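Local coordinates for bile salt hydrolase/transferase (Clostridium perfringens, PDB 2BJF), which hydrolyses the amide bond of glycine- and taurine-conjugated bile salts to release free bile acids, and also transfers bile acyl groups to amines, at residues L13-R18 with T279-L284; T50-L55 with G70-G75; L76-L81 with W144-I149; K286-Y291 with I299-M304. One frame throughout, in Å; residues are numbered along the deposited sequence.

In the fold
From the N terminus, strand 14-22 pairs with strand 275-283, some 260 residues later: interaction 1 closes this long loop near the C-terminal end. Nested inside it, and following each other in the chain without crossing, are interaction 2, a short closure between strands 54-61 and 70-72, and interaction 3, which joins strand 77-82 to strand 142-147 in the same sheet. Interaction 4 opens after interaction 1 has closed and adds a hairpin to the sheet of interaction 1, beside strand 275-283. Interactions 1 and 4 thus build one antiparallel sheet and 2 and 3 the other. The two layers meet where M282 and F16 of interaction 1 touch G70 and M145, and where M71 reaches I288.

Interaction 1 of 4, residues L13-R18 with T279-L284; sequences LHLFGR and TSCMCL
T279 meets R18 in an antiparallel strand pair of one of the two stacked sheets of this Ntn-hydrolase fold; its CA lies 3.3 Å from R18 O. S280 follows, exchanging two backbone bonds with R18, and its OG comes within 3.6 Å of R18 CG. D69 ties both polar ends together, accepting from S280 OG and forming a salt bridge with R18, whose NH2 also bonds G80 O. R18 is thereby held beside C2, the probable nucleophile, in the deoxycholate site. C281 faces G17, where the chains draw in to a CA-CA separation of 4.3 Å. With SG anti to the backbone N (chi1 178°), C281 lays its sulfur 3.7 Å from L15 CB, on the face covered by helix 249-257. M282 turns to the other face and pairs with F16 through two backbone bonds. Their side chains run alongside in the same direction, and the methyl M282 CE approaches F16 CD2 obliquely at 3.7 Å, while F16 also packs on M145 of the second sheet. C283 returns to the face of C281 and L15, its SG 3.9 Å from L13 CD1. Last, L284 N donates to H14 O at 3.0 Å, while L284 CD1 sits 4.0 Å from F16 CB.

Interaction 2 of 4, residues T50-L55 with G70-G75; sequences TKYAVL and GMNEKG
Y52 and A53 receive the side chains of E73 and K74 where an antiparallel strand pair runs out into the type I turn N72-G75. The straightest bond is between backbone and side chain: A53 N donates to E73 OE2 at 2.9 Å with an N-H...O angle of 178°; OE2 accepts with its anti lone pair, the one away from OE1. E73 N donates back to A53 O, so one residue grips both polar backbone atoms of A53. Next to this clamp, K74 lays its aliphatic part over one face of the Y52 ring, a CH-pi contact with CG 3.7 Å from the ring centroid. K51 CG covers the opposite face, 4.1 Å above the plane.

Behind these contacts stand the groups that position them. E73 CG sits in the crowded position between backbone N and carbonyl carbon (chi1 56°) and the chain then extends, which carries the carboxylate across to A53; R35 holds its OE1 in a salt bridge. N72 forms an Asx turn, OD1 accepting from K74 N at 2.9 Å, and its ND2 is held by L110 O of helix 105-112. Further along, L55 and M71 exchange two backbone bonds and turn their side chains to Y289 of the other sheet, whereas V54 points to L110. Here M71 N donates to L55 O at 2.8 Å.

Interaction 3 of 4, residues L76-L81 with W144-I149; sequences LGCAGL and WMISDI. With DXC ((3alpha,5beta,12alpha)-3,12-dihydroxycholan-24-oic acid), chain B.
L76 and I146 cross at an angle, L76 CD1 resting 3.7 Å from I146 CG2. The leucine arrives there because its CG lies anti to the backbone N (chi1 -176°), which swings the branch over toward the opposite chain; the same CD1 comes 3.9 Å from D148 CB. I146 spreads its two branches along the neighbouring strand: CG2 goes to L76, while CG1 turns the other way and meets C78 SG at 3.7 Å. C78 in turn divides its sulfur between I146 and W144. SG lies 4.0 Å from W144 CD1 and approaches the five-membered ring obliquely in a Cys sulfur-aromatic contact. W144 has CG beside its backbone N (chi1 -62°), which sets the CD1 corner of the indole 3.6 Å from G80 CA, while the six-membered ring extends away from strand 77-82. The ring of F105 also meets the indole, the planes inclined to each other.

These strands, 77-82 and 142-147, are antiparallel neighbours within the second sheet of the Ntn-hydrolase sandwich. Helices 105-112 and 116-123 pack on the face bearing C78 and I146, and on L76 just before the strand. A79 and S147, on the other face, touch F16 of the first sheet, and S147 OG is satisfied by S153 and K152 O. Two pairs of backbone bonds, G77 with S147 and A79 with M145, set the register; the shortest, G77 N to S147 O, measures 2.7 Å. Strand 77-82 then runs into the bile-acid pocket, where G80 O, which accepts from R18 NH2, comes 3.4 Å from carboxylate oxygen O3 of the deoxycholate.

Interaction 4 of 4, residues K286-Y291 with I299-M304; sequences KGIYYY and INAIDM
Y289 with I302 and Y291 with N300 are the hydrogen-bonded pairs of an antiparallel hairpin whose strand axes run 163° apart; a single further bond, M304 N to G287 O, lies at its open end. The tightest links, Y289 N to I302 O and N300 N to Y291 O, are both 2.8 Å. On the side of the preceding strand, G287 and I288 together face C283, a G1 beta bulge with G287 at positive phi (69°).

On one side Y290 CD1 lies 3.7 Å from A301 CB. I288 CG2 sits over a face of the Y290 ring, and I288 CG1 crosses the D303 carboxylate, 3.7 Å from D303 CG. On the other side, Y291 has CG between backbone N and carbonyl carbon (chi1 83°), which folds the ring across N300; ND2 stands 3.8 Å above the ring plane, offset toward the rim. The same ND2 makes a weak bond to Y291 O, while OD1 accepts from N326 of a second subunit, whose strand extends the sheet in parallel. Y289 OH reaches D69.

D303 OD2 takes a bond from a water that also donates to K286 O, and OD1 accepts from N305 N. These bonds probably help to stabilise the D303 carboxylate charge, whereas the buried N300 amide couples the hairpin to the subunit interface.

Interaction 1 of 4, residues L13-R18 with T279-L284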
loop_
_atom_site.group_PDB
_atom_site.type_symbol
_atom_site.label_atom_id
_atom_site.label_comp_id
_atom_site.label_asym_id
_atom_site.label_seq_id
_atom_site.Cartn_x
_atom_site.Cartn_y
_atom_site.Cartn_z
ATOM N N LEU A 13 -5.499 -30.386 19.366
ATOM C CA LEU A 13 -4.506 -31.036 18.516
ATOM C C LEU A 13 -3.654 -29.987 17.814
ATOM O O LEU A 13 -4.082 -28.845 17.640
ATOM C CB LEU A 13 -5.174 -31.965 17.496
ATOM C CG LEU A 13 -5.990 -33.150 18.030
ATOM C CD1 LEU A 13 -6.623 -33.915 16.879
ATOM C CD2 LEU A 13 -5.147 -34.083 18.896
ATOM N N HIS A 14 -2.449 -30.378 17.413
ATOM C CA HIS A 14 -1.503 -29.438 16.826
ATOM C C HIS A 14 -1.201 -29.735 15.366
ATOM O O HIS A 14 -0.681 -30.801 15.023
ATOM C CB HIS A 14 -0.224 -29.376 17.664
ATOM C CG HIS A 14 -0.437 -28.801 19.029
ATOM N ND1 HIS A 14 -0.872 -29.558 20.096
ATOM C CD2 HIS A 14 -0.303 -27.537 19.494
ATOM C CE1 HIS A 14 -0.985 -28.786 21.162
ATOM N NE2 HIS A 14 -0.643 -27.556 20.824
ATOM N N LEU A 15 -1.556 -28.779 14.511
ATOM C CA LEU A 15 -1.299 -28.874 13.084
ATOM C C LEU A 15 -0.052 -28.083 12.724
ATOM O O LEU A 15 0.159 -26.975 13.223
ATOM C CB LEU A 15 -2.495 -28.356 12.277
ATOM C CG LEU A 15 -3.890 -28.937 12.527
ATOM C CD1 LEU A 15 -4.917 -28.186 11.691
ATOM C CD2 LEU A 15 -3.956 -30.435 12.237
ATOM N N PHE A 16 0.774 -28.666 11.863
ATOM C CA PHE A 16 1.979 -28.013 11.372
ATOM C C PHE A 16 2.218 -28.409 9.922
ATOM O O PHE A 16 2.140 -29.584 9.573
ATOM C CB PHE A 16 3.190 -28.376 12.241
ATOM C CG PHE A 16 4.500 -27.875 11.697
ATOM C CD1 PHE A 16 4.793 -26.514 11.692
ATOM C CD2 PHE A 16 5.441 -28.765 11.185
ATOM C CE1 PHE A 16 6.002 -26.044 11.182
ATOM C CE2 PHE A 16 6.653 -28.307 10.676
ATOM C CZ PHE A 16 6.934 -26.942 10.676
ATOM N N GLY A 17 2.510 -27.423 9.081
ATOM C CA GLY A 17 2.716 -27.680 7.662
ATOM C C GLY A 17 3.139 -26.457 6.883
ATOM O O GLY A 17 3.576 -25.459 7.462
ATOM N N ARG A 18 3.002 -26.532 5.561
ATOM C CA ARG A 18 3.569 -25.509 4.686
ATOM C C ARG A 18 3.009 -25.484 3.270
ATOM O O ARG A 18 2.526 -26.498 2.760
ATOM C CB ARG A 18 5.098 -25.668 4.617
ATOM C CG ARG A 18 5.587 -27.045 4.137
ATOM C CD ARG A 18 5.823 -27.100 2.624
ATOM N NE ARG A 18 6.869 -26.173 2.194
ATOM C CZ ARG A 18 8.178 -26.387 2.328
ATOM N NH1 ARG A 18 8.632 -27.508 2.880
ATOM N NH2 ARG A 18 9.040 -25.471 1.904
ATOM N N THR A 279 0.374 -28.143 -0.609
ATOM C CA THR A 279 0.133 -27.641 0.732
ATOM C C THR A 279 0.008 -28.842 1.658
ATOM O O THR A 279 -0.866 -29.690 1.468
ATOM C CB THR A 279 -1.145 -26.783 0.791
ATOM O OG1 THR A 279 -1.034 -25.695 -0.135
ATOM C CG2 THR A 279 -1.368 -26.227 2.194
ATOM N N SER A 280 0.901 -28.918 2.640
ATOM C CA SER A 280 0.897 -30.017 3.598
ATOM C C SER A 280 0.440 -29.546 4.973
ATOM O O SER A 280 0.678 -28.401 5.361
ATOM C CB SER A 280 2.279 -30.670 3.687
ATOM O OG SER A 280 3.228 -29.807 4.287
ATOM N N CYS A 281 -0.232 -30.438 5.692
ATOM C CA CYS A 281 -0.683 -30.178 7.050
ATOM C C CYS A 281 -0.562 -31.461 7.851
ATOM O O CYS A 281 -1.254 -32.441 7.577
ATOM C CB CYS A 281 -2.131 -29.684 7.057
ATOM S SG CYS A 281 -2.805 -29.396 8.711
ATOM N N MET A 282 0.328 -31.448 8.836
ATOM C CA MET A 282 0.569 -32.614 9.675
ATOM C C MET A 282 -0.157 -32.473 11.001
ATOM O O MET A 282 0.011 -31.476 11.704
ATOM C CB MET A 282 2.073 -32.780 9.925
ATOM C CG MET A 282 2.871 -33.131 8.682
ATOM S SD MET A 282 4.646 -32.902 8.890
ATOM C CE MET A 282 4.838 -31.192 8.396
ATOM N N CYS A 283 -0.980 -33.463 11.333
ATOM C CA CYS A 283 -1.547 -33.540 12.671
ATOM C C CYS A 283 -0.547 -34.291 13.536
ATOM O O CYS A 283 -0.448 -35.520 13.475
ATOM C CB CYS A 283 -2.909 -34.231 12.677
ATOM S SG CYS A 283 -3.650 -34.262 14.320
ATOM N N LEU A 284 0.198 -33.532 14.333
ATOM C CA LEU A 284 1.367 -34.052 15.040
ATOM C C LEU A 284 1.061 -35.166 16.050
ATOM O O LEU A 284 1.804 -36.146 16.127
ATOM C CB LEU A 284 2.156 -32.907 15.691
ATOM C CG LEU A 284 2.734 -31.844 14.745
ATOM C CD1 LEU A 284 3.270 -30.662 15.534
ATOM C CD2 LEU A 284 3.815 -32.417 13.828
#

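Interaction 2 of 4, residues T50-L55 with G70-G75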
loop_
_atom_site.group_PDB
_atom_site.type_symbol
_atom_site.label_atom_id
_atom_site.label_comp_id
_atom_site.label_asym_id
_atom_site.label_seq_id
_atom_site.Cartn_x
_atom_site.Cartn_y
_atom_site.Cartn_z
ATOM N N THR A 50 17.995 -44.048 12.021
ATOM C CA THR A 50 16.841 -43.431 12.673
ATOM C C THR A 50 16.587 -44.026 14.054
ATOM O O THR A 50 16.653 -45.241 14.239
ATOM C CB THR A 50 15.553 -43.565 11.823
ATOM O OG1 THR A 50 15.269 -44.950 11.587
ATOM C CG2 THR A 50 15.703 -42.841 10.486
ATOM N N LYS A 51 16.323 -43.156 15.025
ATOM C CA LYS A 51 15.844 -43.586 16.333
ATOM C C LYS A 51 14.322 -43.657 16.283
ATOM O O LYS A 51 13.719 -44.627 16.745
ATOM C CB LYS A 51 16.314 -42.626 17.432
ATOM C CG LYS A 51 15.870 -43.011 18.839
ATOM C CD LYS A 51 16.290 -41.969 19.861
ATOM C CE LYS A 51 15.773 -42.320 21.246
ATOM N NZ LYS A 51 16.206 -41.327 22.267
ATOM N N TYR A 52 13.714 -42.625 15.700
ATOM C CA TYR A 52 12.264 -42.545 15.556
ATOM C C TYR A 52 11.843 -42.702 14.099
ATOM O O TYR A 52 12.581 -42.322 13.185
ATOM C CB TYR A 52 11.745 -41.213 16.110
ATOM C CG TYR A 52 12.118 -40.954 17.555
ATOM C CD1 TYR A 52 11.660 -41.790 18.575
ATOM C CD2 TYR A 52 12.922 -39.869 17.905
ATOM C CE1 TYR A 52 11.997 -41.556 19.905
ATOM C CE2 TYR A 52 13.264 -39.624 19.235
ATOM C CZ TYR A 52 12.799 -40.474 20.227
ATOM O OH TYR A 52 13.132 -40.240 21.542
ATOM N N ALA A 53 10.656 -43.271 13.896
ATOM C CA ALA A 53 10.066 -43.397 12.565
ATOM C C ALA A 53 9.686 -42.021 12.027
ATOM O O ALA A 53 9.281 -41.148 12.791
ATOM C CB ALA A 53 8.853 -44.308 12.604
ATOM N N VAL A 54 9.821 -41.843 10.714
ATOM C CA VAL A 54 9.644 -40.542 10.064
ATOM C C VAL A 54 8.658 -40.641 8.897
ATOM O O VAL A 54 8.657 -41.631 8.163
ATOM C CB VAL A 54 11.007 -39.985 9.552
ATOM C CG1 VAL A 54 10.830 -38.672 8.799
ATOM C CG2 VAL A 54 11.990 -39.801 10.709
ATOM N N LEU A 55 7.823 -39.614 8.739
ATOM C CA LEU A 55 6.942 -39.487 7.577
ATOM C C LEU A 55 6.922 -38.048 7.074
ATOM O O LEU A 55 6.732 -37.115 7.856
ATOM C CB LEU A 55 5.516 -39.942 7.910
ATOM C CG LEU A 55 4.492 -39.893 6.766
ATOM C CD1 LEU A 55 4.778 -40.967 5.724
ATOM C CD2 LEU A 55 3.069 -40.025 7.291
ATOM N N GLY A 70 8.315 -32.780 7.184
ATOM C CA GLY A 70 7.889 -34.047 7.759
ATOM C C GLY A 70 7.741 -34.019 9.263
ATOM O O GLY A 70 7.921 -32.982 9.903
ATOM N N MET A 71 7.403 -35.175 9.823
ATOM C CA MET A 71 7.280 -35.333 11.264
ATOM C C MET A 71 7.786 -36.704 11.684
ATOM O O MET A 71 7.992 -37.581 10.841
ATOM C CB MET A 71 5.821 -35.166 11.700
ATOM C CG MET A 71 4.894 -36.220 11.130
ATOM S SD MET A 71 3.180 -36.010 11.612
ATOM C CE MET A 71 2.420 -36.668 10.142
ATOM N N ASN A 72 7.990 -36.883 12.985
ATOM C CA ASN A 72 8.262 -38.213 13.521
ATOM C C ASN A 72 7.112 -38.748 14.383
ATOM O O ASN A 72 6.116 -38.056 14.616
ATOM C CB ASN A 72 9.622 -38.271 14.243
ATOM C CG ASN A 72 9.664 -37.448 15.524
ATOM O OD1 ASN A 72 8.647 -37.216 16.178
ATOM N ND2 ASN A 72 10.866 -37.021 15.896
ATOM N N GLU A 73 7.268 -39.987 14.847
ATOM C CA GLU A 73 6.254 -40.682 15.646
ATOM C C GLU A 73 5.972 -40.037 17.007
ATOM O O GLU A 73 4.979 -40.369 17.659
ATOM C CB GLU A 73 6.680 -42.135 15.858
ATOM C CG GLU A 73 8.050 -42.277 16.505
ATOM C CD GLU A 73 8.365 -43.703 16.887
ATOM O OE1 GLU A 73 7.758 -44.210 17.853
ATOM O OE2 GLU A 73 9.231 -44.309 16.224
ATOM N N LYS A 74 6.853 -39.133 17.433
ATOM C CA LYS A 74 6.737 -38.488 18.741
ATOM C C LYS A 74 5.993 -37.154 18.672
ATOM O O LYS A 74 5.741 -36.521 19.700
ATOM C CB LYS A 74 8.122 -38.285 19.373
ATOM C CG LYS A 74 8.973 -39.556 19.504
ATOM C CD LYS A 74 8.289 -40.665 20.308
ATOM C CE LYS A 74 8.237 -40.351 21.795
ATOM N NZ LYS A 74 7.669 -41.489 22.570
ATOM N N GLY A 75 5.645 -36.736 17.458
ATOM C CA GLY A 75 4.909 -35.491 17.260
ATOM C C GLY A 75 5.794 -34.278 17.043
ATOM O O GLY A 75 5.341 -33.141 17.200
#

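Interaction 3 of 4, residues L76-L81 with W144-I149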
loop_
_atom_site.group_PDB
_atom_site.type_symbol
_atom_site.label_atom_id
_atom_site.label_comp_id
_atom_site.label_asym_id
_atom_site.label_seq_id
_atom_site.Cartn_x
_atom_site.Cartn_y
_atom_site.Cartn_z
ATOM N N LEU A 76 7.053 -34.515 16.685
ATOM C CA LEU A 76 7.958 -33.436 16.293
ATOM C C LEU A 76 7.874 -33.223 14.785
ATOM O O LEU A 76 7.953 -34.180 14.017
ATOM C CB LEU A 76 9.400 -33.750 16.710
ATOM C CG LEU A 76 10.467 -32.677 16.458
ATOM C CD1 LEU A 76 10.216 -31.434 17.305
ATOM C CD2 LEU A 76 11.857 -33.240 16.724
ATOM N N GLY A 77 7.710 -31.969 14.373
ATOM C CA GLY A 77 7.622 -31.623 12.956
ATOM C C GLY A 77 8.708 -30.656 12.531
ATOM O O GLY A 77 9.168 -29.841 13.328
ATOM N N CYS A 78 9.122 -30.753 11.269
ATOM C CA CYS A 78 10.129 -29.849 10.715
ATOM C C CYS A 78 9.874 -29.586 9.239
ATOM O O CYS A 78 9.525 -30.499 8.489
ATOM C CB CYS A 78 11.541 -30.412 10.915
ATOM S SG CYS A 78 12.871 -29.291 10.395
ATOM N N ALA A 79 10.046 -28.330 8.834
ATOM C CA ALA A 79 9.905 -27.931 7.437
ATOM C C ALA A 79 11.085 -27.072 7.000
ATOM O O ALA A 79 11.508 -26.170 7.728
ATOM C CB ALA A 79 8.597 -27.180 7.225
ATOM N N GLY A 80 11.612 -27.370 5.815
ATOM C CA GLY A 80 12.685 -26.588 5.208
ATOM C C GLY A 80 12.123 -25.644 4.162
ATOM O O GLY A 80 11.449 -26.076 3.226
ATOM N N LEU A 81 12.400 -24.353 4.332
ATOM C CA LEU A 81 11.876 -23.307 3.450
ATOM C C LEU A 81 13.037 -22.538 2.829
ATOM O O LEU A 81 14.098 -22.418 3.442
ATOM C CB LEU A 81 10.968 -22.349 4.237
ATOM C CG LEU A 81 9.589 -22.823 4.727
ATOM C CD1 LEU A 81 9.680 -23.786 5.904
ATOM C CD2 LEU A 81 8.724 -21.632 5.105
ATOM N N TRP A 144 14.782 -23.358 8.583
ATOM C CA TRP A 144 13.861 -24.386 9.056
ATOM C C TRP A 144 12.930 -23.904 10.158
ATOM O O TRP A 144 13.325 -23.112 11.013
ATOM C CB TRP A 144 14.636 -25.616 9.545
ATOM C CG TRP A 144 15.450 -26.292 8.480
ATOM C CD1 TRP A 144 15.080 -27.367 7.723
ATOM C CD2 TRP A 144 16.773 -25.938 8.055
ATOM N NE1 TRP A 144 16.090 -27.705 6.852
ATOM C CE2 TRP A 144 17.140 -26.845 7.034
ATOM C CE3 TRP A 144 17.685 -24.947 8.440
ATOM C CZ2 TRP A 144 18.382 -26.788 6.391
ATOM C CZ3 TRP A 144 18.916 -24.886 7.796
ATOM C CH2 TRP A 144 19.254 -25.804 6.785
ATOM N N MET A 145 11.693 -24.391 10.120
ATOM C CA MET A 145 10.761 -24.231 11.229
ATOM C C MET A 145 10.531 -25.594 11.876
ATOM O O MET A 145 10.323 -26.592 11.182
ATOM C CB MET A 145 9.438 -23.627 10.755
ATOM C CG MET A 145 8.464 -23.311 11.881
ATOM S SD MET A 145 7.043 -22.360 11.315
ATOM C CE MET A 145 5.994 -22.422 12.765
ATOM N N ILE A 146 10.590 -25.623 13.205
ATOM C CA ILE A 146 10.424 -26.852 13.978
ATOM C C ILE A 146 9.326 -26.626 15.014
ATOM O O ILE A 146 9.308 -25.596 15.690
ATOM C CB ILE A 146 11.753 -27.279 14.665
ATOM C CG1 ILE A 146 12.861 -27.472 13.624
ATOM C CG2 ILE A 146 11.562 -28.561 15.473
ATOM C CD1 ILE A 146 14.267 -27.550 14.203
ATOM N N SER A 147 8.404 -27.580 15.117
ATOM C CA SER A 147 7.242 -27.450 15.990
ATOM C C SER A 147 6.844 -28.814 16.543
ATOM O O SER A 147 7.077 -29.834 15.896
ATOM C CB SER A 147 6.074 -26.830 15.214
ATOM O OG SER A 147 5.091 -26.301 16.089
ATOM N N ASP A 148 6.251 -28.836 17.735
ATOM C CA ASP A 148 5.823 -30.103 18.336
ATOM C C ASP A 148 4.447 -30.041 19.016
ATOM O O ASP A 148 3.732 -29.042 18.906
ATOM C CB ASP A 148 6.906 -30.674 19.272
ATOM C CG ASP A 148 7.083 -29.867 20.552
ATOM O OD1 ASP A 148 6.257 -28.976 20.842
ATOM O OD2 ASP A 148 8.060 -30.141 21.281
ATOM N N ILE A 149 4.101 -31.116 19.720
ATOM C CA ILE A 149 2.783 -31.268 20.343
ATOM C C ILE A 149 2.562 -30.399 21.590
ATOM O O ILE A 149 1.470 -30.402 22.162
ATOM C CB ILE A 149 2.465 -32.759 20.656
ATOM C CG1 ILE A 149 3.510 -33.354 21.610
ATOM C CG2 ILE A 149 2.376 -33.563 19.363
ATOM C CD1 ILE A 149 3.119 -34.704 22.197
HETATM C C1 DXC B . 19.995 -30.015 -5.945
HETATM C C2 DXC B . 20.235 -30.183 -4.445
HETATM C C3 DXC B . 19.791 -31.554 -3.905
HETATM C C4 DXC B . 18.353 -31.943 -4.292
HETATM C C5 DXC B . 18.156 -31.737 -5.795
HETATM C C6 DXC B . 18.548 -30.345 -6.295
HETATM C C7 DXC B . 20.036 -31.605 -2.389
HETATM C C8 DXC B . 19.008 -30.825 -1.567
HETATM C C9 DXC B . 17.555 -31.094 -1.965
HETATM C C10 DXC B . 17.346 -31.073 -3.494
HETATM C C11 DXC B . 16.621 -30.031 -1.378
HETATM C C12 DXC B . 15.135 -30.245 -1.678
HETATM C C13 DXC B . 14.915 -30.287 -3.198
HETATM C C14 DXC B . 15.866 -31.288 -3.874
HETATM C C15 DXC B . 16.712 -29.689 0.110
HETATM C C16 DXC B . 15.388 -28.964 0.377
HETATM C C17 DXC B . 14.573 -29.026 -0.928
HETATM C C18 DXC B . 18.120 -33.426 -4.009
HETATM C C19 DXC B . 13.055 -28.887 -0.682
HETATM O O1 DXC B . 15.071 -28.988 -3.788
HETATM O O2 DXC B . 20.276 -28.661 -6.322
HETATM C C20 DXC B . 14.611 -31.556 -1.062
HETATM C C21 DXC B . 12.701 -27.506 -0.113
HETATM C C22 DXC B . 13.091 -26.356 -1.046
HETATM C C23 DXC B . 12.283 -25.103 -0.792
HETATM O O3 DXC B . 11.307 -25.141 -0.013
HETATM O O4 DXC B . 12.631 -24.061 -1.388
HETATM C C24 DXC B . 12.176 -29.174 -1.903
#

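Interaction 4 of 4, residues K286-Y291 with I299-M304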
loop_
_atom_site.group_PDB
_atom_site.type_symbol
_atom_site.label_atom_id
_atom_site.label_comp_id
_atom_site.label_asym_id
_atom_site.label_seq_id
_atom_site.Cartn_x
_atom_site.Cartn_y
_atom_site.Cartn_z
ATOM N N LYS A 286 -1.493 -37.276 15.973
ATOM C CA LYS A 286 -2.058 -38.444 15.297
ATOM C C LYS A 286 -1.097 -39.085 14.294
ATOM O O LYS A 286 -1.300 -40.228 13.879
ATOM C CB LYS A 286 -3.373 -38.068 14.602
ATOM C CG LYS A 286 -4.510 -37.710 15.562
ATOM C CD LYS A 286 -5.710 -37.109 14.836
ATOM C CE LYS A 286 -6.604 -38.167 14.210
ATOM N NZ LYS A 286 -7.709 -37.546 13.432
ATOM N N GLY A 287 -0.062 -38.344 13.906
ATOM C CA GLY A 287 0.918 -38.826 12.934
ATOM C C GLY A 287 0.356 -38.960 11.530
ATOM O O GLY A 287 0.802 -39.808 10.751
ATOM N N ILE A 288 -0.622 -38.117 11.204
ATOM C CA ILE A 288 -1.228 -38.125 9.875
ATOM C C ILE A 288 -0.716 -36.953 9.043
ATOM O O ILE A 288 -0.790 -35.790 9.461
ATOM C CB ILE A 288 -2.779 -38.122 9.930
ATOM C CG1 ILE A 288 -3.289 -39.310 10.755
ATOM C CG2 ILE A 288 -3.364 -38.168 8.514
ATOM C CD1 ILE A 288 -4.765 -39.240 11.113
ATOM N N TYR A 289 -0.175 -37.282 7.875
ATOM C CA TYR A 289 0.301 -36.298 6.918
ATOM C C TYR A 289 -0.810 -36.030 5.903
ATOM O O TYR A 289 -1.141 -36.900 5.089
ATOM C CB TYR A 289 1.568 -36.821 6.220
ATOM C CG TYR A 289 2.285 -35.805 5.354
ATOM C CD1 TYR A 289 3.374 -35.088 5.846
ATOM C CD2 TYR A 289 1.884 -35.575 4.038
ATOM C CE1 TYR A 289 4.038 -34.155 5.054
ATOM C CE2 TYR A 289 2.538 -34.644 3.237
ATOM C CZ TYR A 289 3.615 -33.941 3.752
ATOM O OH TYR A 289 4.262 -33.020 2.961
ATOM N N TYR A 290 -1.401 -34.838 5.973
ATOM C CA TYR A 290 -2.400 -34.403 4.997
ATOM C C TYR A 290 -1.751 -33.487 3.970
ATOM O O TYR A 290 -0.900 -32.668 4.316
ATOM C CB TYR A 290 -3.537 -33.628 5.663
ATOM C CG TYR A 290 -4.327 -34.370 6.716
ATOM C CD1 TYR A 290 -5.383 -35.212 6.365
ATOM C CD2 TYR A 290 -4.044 -34.196 8.070
ATOM C CE1 TYR A 290 -6.122 -35.879 7.337
ATOM C CE2 TYR A 290 -4.775 -34.853 9.048
ATOM C CZ TYR A 290 -5.812 -35.693 8.677
ATOM O OH TYR A 290 -6.534 -36.347 9.647
ATOM N N TYR A 291 -2.162 -33.611 2.711
ATOM C CA TYR A 291 -1.683 -32.696 1.676
ATOM C C TYR A 291 -2.608 -32.652 0.468
ATOM O O TYR A 291 -3.333 -33.608 0.188
ATOM C CB TYR A 291 -0.256 -33.065 1.232
ATOM C CG TYR A 291 -0.203 -34.173 0.204
ATOM C CD1 TYR A 291 0.023 -33.891 -1.142
ATOM C CD2 TYR A 291 -0.394 -35.505 0.576
ATOM C CE1 TYR A 291 0.059 -34.904 -2.095
ATOM C CE2 TYR A 291 -0.359 -36.525 -0.369
ATOM C CZ TYR A 291 -0.132 -36.217 -1.701
ATOM O OH TYR A 291 -0.095 -37.223 -2.638
ATOM N N ILE A 299 -7.747 -33.143 -0.445
ATOM C CA ILE A 299 -6.793 -33.487 0.602
ATOM C C ILE A 299 -6.607 -35.003 0.678
ATOM O O ILE A 299 -7.579 -35.757 0.761
ATOM C CB ILE A 299 -7.235 -32.906 1.971
ATOM C CG1 ILE A 299 -7.178 -31.371 1.936
ATOM C CG2 ILE A 299 -6.374 -33.460 3.113
ATOM C CD1 ILE A 299 -7.982 -30.690 3.029
ATOM N N ASN A 300 -5.347 -35.430 0.622
ATOM C CA ASN A 300 -4.971 -36.833 0.784
ATOM C C ASN A 300 -4.333 -37.051 2.149
ATOM O O ASN A 300 -3.623 -36.179 2.647
ATOM C CB ASN A 300 -3.983 -37.252 -0.304
ATOM C CG ASN A 300 -4.461 -36.893 -1.692
ATOM O OD1 ASN A 300 -5.376 -37.512 -2.226
ATOM N ND2 ASN A 300 -3.837 -35.884 -2.286
ATOM N N ALA A 301 -4.583 -38.215 2.742
ATOM C CA ALA A 301 -4.086 -38.521 4.082
ATOM C C ALA A 301 -3.243 -39.789 4.112
ATOM O O ALA A 301 -3.648 -40.828 3.589
ATOM C CB ALA A 301 -5.246 -38.638 5.061
ATOM N N ILE A 302 -2.064 -39.685 4.720
ATOM C CA ILE A 302 -1.205 -40.840 4.979
ATOM C C ILE A 302 -0.914 -40.888 6.476
ATOM O O ILE A 302 -0.339 -39.952 7.038
ATOM C CB ILE A 302 0.103 -40.792 4.145
ATOM C CG1 ILE A 302 -0.222 -40.917 2.654
ATOM C CG2 ILE A 302 1.061 -41.913 4.565
ATOM C CD1 ILE A 302 0.725 -40.184 1.737
ATOM N N ASP A 303 -1.334 -41.980 7.109
ATOM C CA ASP A 303 -1.197 -42.170 8.549
ATOM C C ASP A 303 0.017 -43.053 8.822
ATOM O O ASP A 303 0.015 -44.242 8.494
ATOM C CB ASP A 303 -2.479 -42.810 9.106
ATOM C CG ASP A 303 -2.510 -42.876 10.631
ATOM O OD1 ASP A 303 -1.451 -42.756 11.285
ATOM O OD2 ASP A 303 -3.619 -43.060 11.180
ATOM N N MET A 304 1.053 -42.467 9.421
ATOM C CA MET A 304 2.289 -43.204 9.703
ATOM C C MET A 304 2.078 -44.333 10.714
ATOM O O MET A 304 2.791 -45.339 10.688
ATOM C CB MET A 304 3.412 -42.260 10.157
ATOM C CG MET A 304 3.322 -41.779 11.603
ATOM S SD MET A 304 4.623 -40.612 12.049
ATOM C CE MET A 304 6.089 -41.614 11.823
HETATM O O HOH W 1 -3.454 -41.935 13.753
#